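Local structure of ORF10 (Moritella marina, 6RIW) at residues A194-S199 with L366-T371; R313-A318 with H446-Q451; Y327-A332 with L359-S364; L469-M474 with A746-K751. The protein forms the ketosynthase and chain length factor didomain of a polyunsaturated fatty acid synthase, and probably catalyses the condensation that lengthens acyl chains on a carrier protein. One frame throughout, in Å; residues are numbered along the deposited sequence.

Contact 1: A194-S199 with L366-T371; sequences AACASS and LGHLLT
The carbonyl oxygen of Thr371 is gripped twice. Ser199 OG donates to Thr371 O at 2.8 Å, in the carbonyl plane and on a lone pair, and a buried water adds a second bond. That water also donates to Cys196 O at 2.6 Å and accepts from Ser199 N, so it ties the start of helix 198-211 to the loop after helix 363-366. His368 turns an edge of its imidazole to Cys196, whose SG lies 3.3 Å from His368 NE2. With CG anti to the backbone N (chi1 178°), the ring swings out to the cysteine, while Leu370 CD2 lies over one of its faces. Ser198 OG accepts from Ala194 N, donates to Ala195 O at 2.7 Å and touches Thr371 CG2 at 3.6 Å. Trimmed to an alanine here, Ser198 would probably leave Ala194 N without its acceptor and open a gap beside the threonine methyl. The cysteine facing a histidine is consistent with the active-site cysteine and histidine of related ketosynthases. Ser198 backs onto strand 189-193, Ser199 lies between strand 217-224 and helix 374-387, and Thr371 OG1 bonds to Val223 O.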
loop_
_atom_site.group_PDB
_atom_site.type_symbol
_atom_site.label_atom_id
_atom_site.label_comp_id
_atom_site.label_asym_id
_atom_site.label_seq_id
_atom_site.Cartn_x
_atom_site.Cartn_y
_atom_site.Cartn_z
ATOM N N ALA A 194 -5.781 -2.676 -2.499
ATOM C CA ALA A 194 -7.055 -3.350 -2.271
ATOM C C ALA A 194 -6.850 -4.864 -2.337
ATOM O O ALA A 194 -7.716 -5.592 -2.815
ATOM C CB ALA A 194 -8.105 -2.907 -3.294
ATOM N N ALA A 195 -5.682 -5.334 -1.887
ATOM C CA ALA A 195 -5.264 -6.750 -1.916
ATOM C C ALA A 195 -5.460 -7.273 -3.338
ATOM O O ALA A 195 -5.057 -6.585 -4.292
ATOM C CB ALA A 195 -5.988 -7.536 -0.820
ATOM N N CYS A 196 -6.089 -8.446 -3.523
ATOM C CA CYS A 196 -6.200 -9.108 -4.820
ATOM C C CYS A 196 -6.968 -8.284 -5.850
ATOM O O CYS A 196 -6.917 -8.594 -7.052
ATOM C CB CYS A 196 -6.874 -10.491 -4.630
ATOM S SG CYS A 196 -6.599 -11.267 -2.969
ATOM N N ALA A 197 -7.686 -7.252 -5.426
ATOM C CA ALA A 197 -8.479 -6.457 -6.351
ATOM C C ALA A 197 -7.780 -5.172 -6.787
ATOM O O ALA A 197 -8.380 -4.383 -7.530
ATOM C CB ALA A 197 -9.835 -6.110 -5.713
ATOM N N SER A 198 -6.534 -4.941 -6.346
ATOM C CA SER A 198 -5.892 -3.646 -6.563
ATOM C C SER A 198 -5.771 -3.280 -8.040
ATOM O O SER A 198 -5.846 -2.094 -8.375
ATOM C CB SER A 198 -4.501 -3.608 -5.927
ATOM O OG SER A 198 -4.551 -3.970 -4.564
ATOM N N SER A 199 -5.552 -4.257 -8.930
ATOM C CA SER A 199 -5.410 -3.928 -10.353
ATOM C C SER A 199 -6.688 -3.320 -10.917
ATOM O O SER A 199 -6.644 -2.349 -11.688
ATOM C CB SER A 199 -5.023 -5.170 -11.161
ATOM O OG SER A 199 -3.745 -5.678 -10.787
ATOM N N LEU A 366 -0.793 -18.940 -14.188
ATOM C CA LEU A 366 0.231 -18.060 -13.634
ATOM C C LEU A 366 0.378 -18.121 -12.127
ATOM O O LEU A 366 1.392 -17.637 -11.608
ATOM C CB LEU A 366 -0.065 -16.593 -13.986
ATOM C CG LEU A 366 -0.232 -16.222 -15.441
ATOM C CD1 LEU A 366 -0.497 -14.733 -15.561
ATOM C CD2 LEU A 366 1.014 -16.617 -16.173
ATOM N N GLY A 367 -0.603 -18.662 -11.423
ATOM C CA GLY A 367 -0.741 -18.426 -10.002
ATOM C C GLY A 367 -1.492 -17.134 -9.727
ATOM O O GLY A 367 -1.967 -16.434 -10.629
ATOM N N HIS A 368 -1.601 -16.813 -8.440
ATOM C CA HIS A 368 -2.321 -15.624 -7.975
ATOM C C HIS A 368 -1.295 -14.512 -7.762
ATOM O O HIS A 368 -0.514 -14.554 -6.807
ATOM C CB HIS A 368 -3.093 -15.956 -6.695
ATOM C CG HIS A 368 -3.838 -14.801 -6.091
ATOM N ND1 HIS A 368 -3.849 -13.538 -6.646
ATOM C CD2 HIS A 368 -4.643 -14.735 -5.002
ATOM C CE1 HIS A 368 -4.594 -12.735 -5.904
ATOM N NE2 HIS A 368 -5.093 -13.438 -4.904
ATOM N N LEU A 369 -1.302 -13.521 -8.647
ATOM C CA LEU A 369 -0.305 -12.451 -8.623
ATOM C C LEU A 369 -0.601 -11.356 -7.585
ATOM O O LEU A 369 -0.018 -10.263 -7.675
ATOM C CB LEU A 369 -0.180 -11.836 -10.025
ATOM C CG LEU A 369 0.914 -12.396 -10.936
ATOM C CD1 LEU A 369 0.814 -13.915 -11.090
ATOM C CD2 LEU A 369 0.963 -11.697 -12.312
ATOM N N LEU A 370 -1.505 -11.597 -6.635
ATOM C CA LEU A 370 -1.715 -10.706 -5.486
ATOM C C LEU A 370 -2.175 -9.341 -5.985
ATOM O O LEU A 370 -3.208 -9.264 -6.674
ATOM C CB LEU A 370 -0.426 -10.711 -4.663
ATOM C CG LEU A 370 0.110 -12.098 -4.273
ATOM C CD1 LEU A 370 1.411 -12.006 -3.471
ATOM C CD2 LEU A 370 -0.954 -12.872 -3.485
ATOM N N THR A 371 -1.489 -8.238 -5.646
ATOM C CA THR A 371 -1.963 -6.925 -6.089
ATOM C C THR A 371 -2.002 -6.815 -7.605
ATOM O O THR A 371 -2.785 -6.023 -8.142
ATOM C CB THR A 371 -1.086 -5.830 -5.487
ATOM O OG1 THR A 371 0.288 -6.213 -5.593
ATOM C CG2 THR A 371 -1.431 -5.687 -4.007
HETATM O O HOH W 1 -5.478 -7.260 -8.707
#

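Contact 2: R313-A318 with H446-Q451; sequences RAYADA and HLVLQQ
Tyr315 and His446 meet through a single straight hydrogen bond, with Tyr315 OH 2.8 Å from His446 NE2 at an angle of 170°. The hydroxyl lies in the plane of the imidazole at its edge, although the two ring planes are inclined to each other by 48°. Beside this polar pair, Val448 CG2 sits over one face of the phenol in a CH-pi contact, 3.8 Å from the Tyr315 ring centroid and displaced toward CE1. The valine gets there because CG2 is anti to its carbonyl carbon, while CB rests 3.9 Å from Ala318 CB. Ala314 completes the shell, its CB reaching the edge of the imidazole 3.8 Å from His446 CD2. Alanines one turn apart thus let the helix settle on the strand, where the axes of 313-318 and 446-450 approach to 8.1 Å.

In the second shell, Ser436 OG bonds to His446 ND1 and Tyr311 stacks edge-to-face on the same imidazole. Ala318 O takes a bond from Lys286, a residue of the magnesium site, and the metal lies about 6 Å from the Ala318 side chain. With both imidazole nitrogens engaged, the rotation of His446 is probably fixed, and its buried polar atoms are satisfied within an otherwise apolar helix-on-sheet interface.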
loop_
_atom_site.group_PDB
_atom_site.type_symbol
_atom_site.label_atom_id
_atom_site.label_comp_id
_atom_site.label_asym_id
_atom_site.label_seq_id
_atom_site.Cartn_x
_atom_site.Cartn_y
_atom_site.Cartn_z
ATOM N N ARG A 313 -23.965 -2.985 -9.247
ATOM C CA ARG A 313 -23.439 -1.638 -9.449
ATOM C C ARG A 313 -22.695 -1.517 -10.768
ATOM O O ARG A 313 -22.737 -0.458 -11.396
ATOM C CB ARG A 313 -22.516 -1.247 -8.279
ATOM C CG ARG A 313 -23.222 -1.023 -6.961
ATOM C CD ARG A 313 -22.211 -0.616 -5.879
ATOM N NE ARG A 313 -22.838 -0.209 -4.628
ATOM C CZ ARG A 313 -22.170 -0.088 -3.483
ATOM N NH1 ARG A 313 -20.861 -0.345 -3.455
ATOM N NH2 ARG A 313 -22.794 0.283 -2.375
ATOM N N ALA A 314 -22.026 -2.587 -11.216
ATOM C CA ALA A 314 -21.207 -2.501 -12.422
ATOM C C ALA A 314 -22.059 -2.429 -13.682
ATOM O O ALA A 314 -21.774 -1.632 -14.586
ATOM C CB ALA A 314 -20.257 -3.702 -12.509
ATOM N N TYR A 315 -23.080 -3.283 -13.786
ATOM C CA TYR A 315 -23.888 -3.267 -15.006
ATOM C C TYR A 315 -24.792 -2.045 -15.052
ATOM O O TYR A 315 -25.057 -1.518 -16.137
ATOM C CB TYR A 315 -24.656 -4.592 -15.143
ATOM C CG TYR A 315 -23.654 -5.652 -15.513
ATOM C CD1 TYR A 315 -23.190 -5.759 -16.828
ATOM C CD2 TYR A 315 -23.069 -6.458 -14.538
ATOM C CE1 TYR A 315 -22.214 -6.672 -17.168
ATOM C CE2 TYR A 315 -22.091 -7.385 -14.870
ATOM C CZ TYR A 315 -21.664 -7.483 -16.183
ATOM O OH TYR A 315 -20.679 -8.393 -16.509
ATOM N N ALA A 316 -25.225 -1.551 -13.896
ATOM C CA ALA A 316 -25.866 -0.239 -13.864
ATOM C C ALA A 316 -24.914 0.855 -14.342
ATOM O O ALA A 316 -25.300 1.722 -15.138
ATOM C CB ALA A 316 -26.357 0.064 -12.455
ATOM N N ASP A 317 -23.663 0.833 -13.873
ATOM C CA ASP A 317 -22.720 1.871 -14.290
ATOM C C ASP A 317 -22.435 1.782 -15.779
ATOM O O ASP A 317 -22.303 2.812 -16.451
ATOM C CB ASP A 317 -21.409 1.768 -13.508
ATOM C CG ASP A 317 -20.387 2.816 -13.949
ATOM O OD1 ASP A 317 -20.504 3.990 -13.518
ATOM O OD2 ASP A 317 -19.468 2.476 -14.733
ATOM N N ALA A 318 -22.310 0.555 -16.306
ATOM C CA ALA A 318 -22.027 0.362 -17.720
ATOM C C ALA A 318 -23.253 0.622 -18.585
ATOM O O ALA A 318 -23.111 0.806 -19.799
ATOM C CB ALA A 318 -21.519 -1.070 -17.970
ATOM N N HIS A 446 -15.646 -5.200 -10.298
ATOM C CA HIS A 446 -16.068 -5.852 -11.532
ATOM C C HIS A 446 -16.031 -4.814 -12.642
ATOM O O HIS A 446 -16.529 -3.697 -12.464
ATOM C CB HIS A 446 -17.476 -6.437 -11.372
ATOM C CG HIS A 446 -17.924 -7.265 -12.541
ATOM N ND1 HIS A 446 -17.507 -8.569 -12.737
ATOM C CD2 HIS A 446 -18.772 -6.981 -13.564
ATOM C CE1 HIS A 446 -18.078 -9.049 -13.832
ATOM N NE2 HIS A 446 -18.855 -8.108 -14.348
ATOM N N LEU A 447 -15.396 -5.152 -13.759
ATOM C CA LEU A 447 -15.317 -4.257 -14.900
ATOM C C LEU A 447 -16.047 -4.894 -16.073
ATOM O O LEU A 447 -15.963 -6.110 -16.271
ATOM C CB LEU A 447 -13.868 -3.968 -15.288
ATOM C CG LEU A 447 -13.037 -3.212 -14.253
ATOM C CD1 LEU A 447 -11.598 -3.089 -14.740
ATOM C CD2 LEU A 447 -13.663 -1.839 -13.979
ATOM N N VAL A 448 -16.772 -4.073 -16.827
ATOM C CA VAL A 448 -17.508 -4.514 -18.010
ATOM C C VAL A 448 -16.760 -4.008 -19.235
ATOM O O VAL A 448 -16.565 -2.793 -19.399
ATOM C CB VAL A 448 -18.962 -4.016 -17.990
ATOM C CG1 VAL A 448 -19.738 -4.618 -19.177
ATOM C CG2 VAL A 448 -19.606 -4.387 -16.676
ATOM N N LEU A 449 -16.301 -4.938 -20.077
ATOM C CA LEU A 449 -15.485 -4.623 -21.236
ATOM C C LEU A 449 -16.200 -5.044 -22.517
ATOM O O LEU A 449 -16.926 -6.043 -22.541
ATOM C CB LEU A 449 -14.133 -5.332 -21.177
ATOM C CG LEU A 449 -13.427 -5.367 -19.825
ATOM C CD1 LEU A 449 -12.170 -6.233 -19.941
ATOM C CD2 LEU A 449 -13.085 -3.932 -19.450
ATOM N N GLN A 450 -15.954 -4.296 -23.588
ATOM C CA GLN A 450 -16.522 -4.616 -24.888
ATOM C C GLN A 450 -15.448 -4.537 -25.960
ATOM O O GLN A 450 -14.418 -3.877 -25.796
ATOM C CB GLN A 450 -17.691 -3.681 -25.224
ATOM C CG GLN A 450 -18.923 -3.954 -24.373
ATOM C CD GLN A 450 -20.119 -3.084 -24.761
ATOM O OE1 GLN A 450 -19.964 -2.013 -25.355
ATOM N NE2 GLN A 450 -21.314 -3.547 -24.424
ATOM N N GLN A 451 -15.715 -5.207 -27.082
ATOM C CA GLN A 451 -14.773 -5.219 -28.187
ATOM C C GLN A 451 -14.487 -3.792 -28.646
ATOM O O GLN A 451 -15.316 -2.892 -28.457
ATOM C CB GLN A 451 -15.328 -6.058 -29.347
ATOM C CG GLN A 451 -16.645 -5.554 -29.906
ATOM C CD GLN A 451 -17.175 -6.462 -31.008
ATOM O OE1 GLN A 451 -18.174 -7.161 -30.822
ATOM N NE2 GLN A 451 -16.489 -6.476 -32.147
#

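Contact 3: Y327-A332 with L359-S364; sequences YIECHA and LGSVKS
Two parallel strands of a beta-alpha-beta unit, 327-329 and 358-360, lie side by side here, joined through helix 336-350. Gly360 N donates to Ile328 O, and Cys330 N returns a straighter bond to Gly360 O at 2.8 Å. Gly360 itself is close-fitted: Tyr327 OH lies 3.3 Å from Gly360 CA, where a side chain would collide. The carboxylate of Glu329 engages both its oxygens. Its CG is anti to the backbone N (chi1 170°) and the chain then bends at chi2 (68°), which folds the carboxylate back over the neighbouring strand. There the syn lone pair of OE2 receives Val362 N at 2.8 Å, almost straight, while OE1 takes Tyr327 OH at 2.8 Å and forms a salt bridge with Lys380. A leucine in place of Glu329 would probably leave Val362 N without its acceptor, Tyr327 OH without the carboxylate oxygen it donates to, and Lys380 without its opposite charge. Past the strand ends, Ser361 OG donates to Ala332 O at 2.9 Å, in the carbonyl plane, and weakly caps Lys363 N. Lys363 NZ reaches His331 O at 2.8 Å, and a water links the same ammonium to His331 ND1. The parallel unit, with a His-Ala-Thr-Gly-Thr sequence starting at His331 as in other ketosynthases, belongs to the C-terminal beta-ketoacyl synthase domain.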
loop_
_atom_site.group_PDB
_atom_site.type_symbol
_atom_site.label_atom_id
_atom_site.label_comp_id
_atom_site.label_asym_id
_atom_site.label_seq_id
_atom_site.Cartn_x
_atom_site.Cartn_y
_atom_site.Cartn_z
ATOM N N TYR A 327 -18.643 -13.760 -21.519
ATOM C CA TYR A 327 -17.511 -14.407 -20.878
ATOM C C TYR A 327 -17.163 -13.590 -19.645
ATOM O O TYR A 327 -17.242 -12.363 -19.686
ATOM C CB TYR A 327 -16.289 -14.487 -21.812
ATOM C CG TYR A 327 -15.046 -14.988 -21.111
ATOM C CD1 TYR A 327 -14.884 -16.338 -20.828
ATOM C CD2 TYR A 327 -14.038 -14.111 -20.713
ATOM C CE1 TYR A 327 -13.760 -16.805 -20.175
ATOM C CE2 TYR A 327 -12.907 -14.571 -20.067
ATOM C CZ TYR A 327 -12.769 -15.917 -19.799
ATOM O OH TYR A 327 -11.643 -16.384 -19.141
ATOM N N ILE A 328 -16.783 -14.263 -18.564
ATOM C CA ILE A 328 -16.315 -13.583 -17.357
ATOM C C ILE A 328 -14.966 -14.165 -16.960
ATOM O O ILE A 328 -14.837 -15.382 -16.767
ATOM C CB ILE A 328 -17.300 -13.716 -16.192
ATOM C CG1 ILE A 328 -18.630 -13.056 -16.543
ATOM C CG2 ILE A 328 -16.708 -13.104 -14.921
ATOM C CD1 ILE A 328 -19.712 -13.431 -15.600
ATOM N N GLU A 329 -13.969 -13.301 -16.821
ATOM C CA GLU A 329 -12.692 -13.719 -16.265
ATOM C C GLU A 329 -12.837 -13.634 -14.754
ATOM O O GLU A 329 -13.013 -12.540 -14.195
ATOM C CB GLU A 329 -11.558 -12.851 -16.808
ATOM C CG GLU A 329 -10.203 -13.052 -16.101
ATOM C CD GLU A 329 -9.561 -14.423 -16.345
ATOM O OE1 GLU A 329 -9.918 -15.132 -17.327
ATOM O OE2 GLU A 329 -8.676 -14.779 -15.537
ATOM N N CYS A 330 -12.845 -14.790 -14.100
ATOM C CA CYS A 330 -13.218 -14.872 -12.697
ATOM C C CYS A 330 -12.031 -14.650 -11.782
ATOM O O CYS A 330 -10.866 -14.753 -12.185
ATOM C CB CYS A 330 -13.836 -16.230 -12.375
ATOM S SG CYS A 330 -15.366 -16.493 -13.283
ATOM N N HIS A 331 -12.351 -14.375 -10.519
ATOM C CA HIS A 331 -11.317 -14.244 -9.501
ATOM C C HIS A 331 -10.693 -15.599 -9.163
ATOM O O HIS A 331 -9.490 -15.667 -8.869
ATOM C CB HIS A 331 -11.922 -13.587 -8.265
ATOM C CG HIS A 331 -11.027 -13.619 -7.068
ATOM N ND1 HIS A 331 -9.886 -12.852 -6.980
ATOM C CD2 HIS A 331 -11.100 -14.329 -5.918
ATOM C CE1 HIS A 331 -9.292 -13.088 -5.822
ATOM N NE2 HIS A 331 -10.007 -13.980 -5.159
ATOM N N ALA A 332 -11.491 -16.680 -9.244
ATOM C CA ALA A 332 -11.138 -18.073 -8.939
ATOM C C ALA A 332 -9.657 -18.367 -8.728
ATOM O O ALA A 332 -8.909 -18.539 -9.695
ATOM C CB ALA A 332 -11.640 -18.988 -10.056
ATOM N N LEU A 359 -16.835 -19.001 -18.505
ATOM C CA LEU A 359 -16.065 -18.617 -17.326
ATOM C C LEU A 359 -14.635 -19.120 -17.447
ATOM O O LEU A 359 -14.381 -20.172 -18.040
ATOM C CB LEU A 359 -16.675 -19.178 -16.043
ATOM C CG LEU A 359 -18.171 -19.060 -15.772
ATOM C CD1 LEU A 359 -18.516 -19.942 -14.570
ATOM C CD2 LEU A 359 -18.563 -17.612 -15.509
ATOM N N GLY A 360 -13.692 -18.377 -16.858
ATOM C CA GLY A 360 -12.301 -18.781 -16.978
ATOM C C GLY A 360 -11.454 -18.100 -15.924
ATOM O O GLY A 360 -11.891 -17.139 -15.284
ATOM N N SER A 361 -10.228 -18.613 -15.754
ATOM C CA SER A 361 -9.277 -18.046 -14.792
ATOM C C SER A 361 -7.837 -18.232 -15.246
ATOM O O SER A 361 -7.340 -19.362 -15.307
ATOM C CB SER A 361 -9.446 -18.669 -13.413
ATOM O OG SER A 361 -8.584 -18.002 -12.499
ATOM N N VAL A 362 -7.157 -17.115 -15.513
ATOM C CA VAL A 362 -5.733 -17.122 -15.827
ATOM C C VAL A 362 -4.868 -17.402 -14.602
ATOM O O VAL A 362 -3.651 -17.589 -14.732
ATOM C CB VAL A 362 -5.365 -15.765 -16.470
ATOM C CG1 VAL A 362 -5.312 -14.667 -15.402
ATOM C CG2 VAL A 362 -4.041 -15.842 -17.232
ATOM N N LYS A 363 -5.453 -17.440 -13.402
ATOM C CA LYS A 363 -4.673 -17.900 -12.260
ATOM C C LYS A 363 -4.230 -19.349 -12.431
ATOM O O LYS A 363 -3.226 -19.766 -11.831
ATOM C CB LYS A 363 -5.483 -17.712 -10.970
ATOM C CG LYS A 363 -5.793 -16.223 -10.691
ATOM C CD LYS A 363 -6.295 -16.015 -9.286
ATOM C CE LYS A 363 -6.466 -14.524 -8.942
ATOM N NZ LYS A 363 -7.490 -13.872 -9.783
ATOM N N SER A 364 -4.943 -20.116 -13.260
ATOM C CA SER A 364 -4.533 -21.494 -13.523
ATOM C C SER A 364 -3.155 -21.541 -14.173
ATOM O O SER A 364 -2.333 -22.404 -13.829
ATOM C CB SER A 364 -5.578 -22.204 -14.402
ATOM O OG SER A 364 -5.691 -21.628 -15.704
HETATM O O HOH W 2 -7.901 -11.496 -8.080
#

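Contact 4: L469-M474 with A746-K751; sequences LAIIGM and AAIVVK
Ala470 and Lys751 exchange two backbone bonds, Ala470 N to Lys751 O at 2.8 Å and Lys751 N to Ala470 O at 3.1 Å, and so fix the register of an antiparallel pair. Further along, Ile472 N donates to Val749 O at 3.0 Å, whereas Val749 N goes not to Ile472 but to Gly473 O, at 2.8 Å. Two residues, Ile472 and Gly473, therefore face the single Val749, which makes this a beta bulge. Ile472 pays for it with a psi of -3°, far from the extended values of its neighbours in the strand, and Gly473 N is buried without a partner.

Strands 469-478 and 741-752 belong to the N-terminal half of the chain length factor domain, a second copy of the thiolase fold, and 741-752 is flanked on its other edge by strand 687-694. Ile471, Met474, Ile748 and Val750 share one face. Met474 CG lies 3.8 Å from Ile748 CG2, and Ile471 packs more loosely across Ile748 and Val750; helix 841-854 covers the methionine and Ile748. Within the bulge, Ile472 carries CG1 wedged between its backbone N and carbonyl carbon (chi1 62°), which brings it 3.8 Å from Val749 CG1. Its CD1 runs on to the aliphatic part of the lysine, 3.8 Å from Lys751 CD. Helix 552-567 meets Val749 from that side through Ala564.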
loop_
_atom_site.group_PDB
_atom_site.type_symbol
_atom_site.label_atom_id
_atom_site.label_comp_id
_atom_site.label_asym_id
_atom_site.label_seq_id
_atom_site.Cartn_x
_atom_site.Cartn_y
_atom_site.Cartn_z
ATOM N N LEU A 469 -15.439 20.258 0.180
ATOM C CA LEU A 469 -15.706 19.172 1.109
ATOM C C LEU A 469 -15.911 19.759 2.489
ATOM O O LEU A 469 -15.116 20.589 2.926
ATOM C CB LEU A 469 -14.532 18.194 1.136
ATOM C CG LEU A 469 -14.293 17.368 -0.122
ATOM C CD1 LEU A 469 -12.911 16.742 -0.030
ATOM C CD2 LEU A 469 -15.359 16.293 -0.222
ATOM N N ALA A 470 -16.938 19.305 3.195
ATOM C CA ALA A 470 -17.131 19.710 4.577
ATOM C C ALA A 470 -16.539 18.664 5.508
ATOM O O ALA A 470 -16.847 17.483 5.378
ATOM C CB ALA A 470 -18.622 19.896 4.877
ATOM N N ILE A 471 -15.709 19.090 6.457
ATOM C CA ILE A 471 -15.201 18.193 7.498
ATOM C C ILE A 471 -16.213 18.177 8.638
ATOM O O ILE A 471 -16.450 19.217 9.263
ATOM C CB ILE A 471 -13.821 18.649 8.010
ATOM C CG1 ILE A 471 -12.811 18.750 6.872
ATOM C CG2 ILE A 471 -13.341 17.715 9.135
ATOM C CD1 ILE A 471 -11.465 19.482 7.223
ATOM N N ILE A 472 -16.820 17.017 8.898
ATOM C CA ILE A 472 -17.902 16.902 9.875
ATOM C C ILE A 472 -17.570 15.963 11.024
ATOM O O ILE A 472 -18.369 15.845 11.965
ATOM C CB ILE A 472 -19.219 16.461 9.201
ATOM C CG1 ILE A 472 -19.056 15.067 8.566
ATOM C CG2 ILE A 472 -19.587 17.438 8.117
ATOM C CD1 ILE A 472 -20.350 14.509 7.996
ATOM N N GLY A 473 -16.421 15.305 11.013
ATOM C CA GLY A 473 -16.090 14.434 12.111
ATOM C C GLY A 473 -14.582 14.306 12.124
ATOM O O GLY A 473 -13.996 14.284 11.037
ATOM N N MET A 474 -13.954 14.302 13.303
ATOM C CA MET A 474 -12.496 14.220 13.416
ATOM C C MET A 474 -12.116 13.493 14.702
ATOM O O MET A 474 -12.820 13.578 15.718
ATOM C CB MET A 474 -11.812 15.603 13.425
ATOM C CG MET A 474 -12.172 16.551 12.279
ATOM S SD MET A 474 -11.038 17.937 12.058
ATOM C CE MET A 474 -11.242 18.842 13.578
ATOM N N ALA A 746 -4.765 9.694 12.789
ATOM C CA ALA A 746 -5.889 10.615 12.902
ATOM C C ALA A 746 -6.850 10.333 11.760
ATOM O O ALA A 746 -6.499 9.651 10.785
ATOM C CB ALA A 746 -5.408 12.085 12.895
ATOM N N ALA A 747 -8.078 10.853 11.886
ATOM C CA ALA A 747 -9.081 10.574 10.872
ATOM C C ALA A 747 -10.061 11.728 10.793
ATOM O O ALA A 747 -10.257 12.467 11.772
ATOM C CB ALA A 747 -9.842 9.255 11.151
ATOM N N ILE A 748 -10.637 11.907 9.596
ATOM C CA ILE A 748 -11.687 12.891 9.364
ATOM C C ILE A 748 -12.780 12.228 8.540
ATOM O O ILE A 748 -12.558 11.239 7.840
ATOM C CB ILE A 748 -11.182 14.167 8.639
ATOM C CG1 ILE A 748 -10.633 13.852 7.250
ATOM C CG2 ILE A 748 -10.189 14.932 9.509
ATOM C CD1 ILE A 748 -10.245 15.140 6.449
ATOM N N VAL A 749 -13.983 12.779 8.652
ATOM C CA VAL A 749 -15.117 12.392 7.827
ATOM C C VAL A 749 -15.455 13.595 6.971
ATOM O O VAL A 749 -15.577 14.706 7.495
ATOM C CB VAL A 749 -16.334 11.980 8.676
ATOM C CG1 VAL A 749 -17.532 11.713 7.766
ATOM C CG2 VAL A 749 -16.020 10.776 9.574
ATOM N N VAL A 750 -15.590 13.382 5.664
ATOM C CA VAL A 750 -15.929 14.455 4.745
ATOM C C VAL A 750 -17.196 14.081 3.974
ATOM O O VAL A 750 -17.452 12.915 3.660
ATOM C CB VAL A 750 -14.772 14.806 3.775
ATOM C CG1 VAL A 750 -13.578 15.397 4.540
ATOM C CG2 VAL A 750 -14.342 13.578 2.917
ATOM N N LYS A 751 -17.991 15.099 3.670
ATOM C CA LYS A 751 -19.147 15.005 2.788
ATOM C C LYS A 751 -19.139 16.229 1.891
ATOM O O LYS A 751 -18.542 17.253 2.246
ATOM C CB LYS A 751 -20.460 14.972 3.584
ATOM C CG LYS A 751 -20.849 13.611 4.178
ATOM C CD LYS A 751 -22.260 13.755 4.790
ATOM C CE LYS A 751 -22.867 12.457 5.261
ATOM N NZ LYS A 751 -24.223 12.742 5.843
#

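Contacts 1, 2 and 3 all belong to the ketosynthase domain, whereas contact 4 lies in the chain length factor, about 31 Å from contacts 1 and 2 between centres and about 39 Å from contact 3. Along the chain, contact 3 is nested inside the loops closed by contacts 1 and 2, which themselves interleave; contact 4 opens after all of them close. Contacts 1 and 3, with centres about 13 Å apart, touch where Cys196 meets His331 and His368 meets Lys363, so the segments following the two parallel strands come up against the cysteine-histidine pair, probably the active site. Helix 304-318 of contact 2 is the element next before strand 327-329. The didomain thus repeats one fold, with the cysteine and histidines that are probably catalytic, as in relatives, in its first copy.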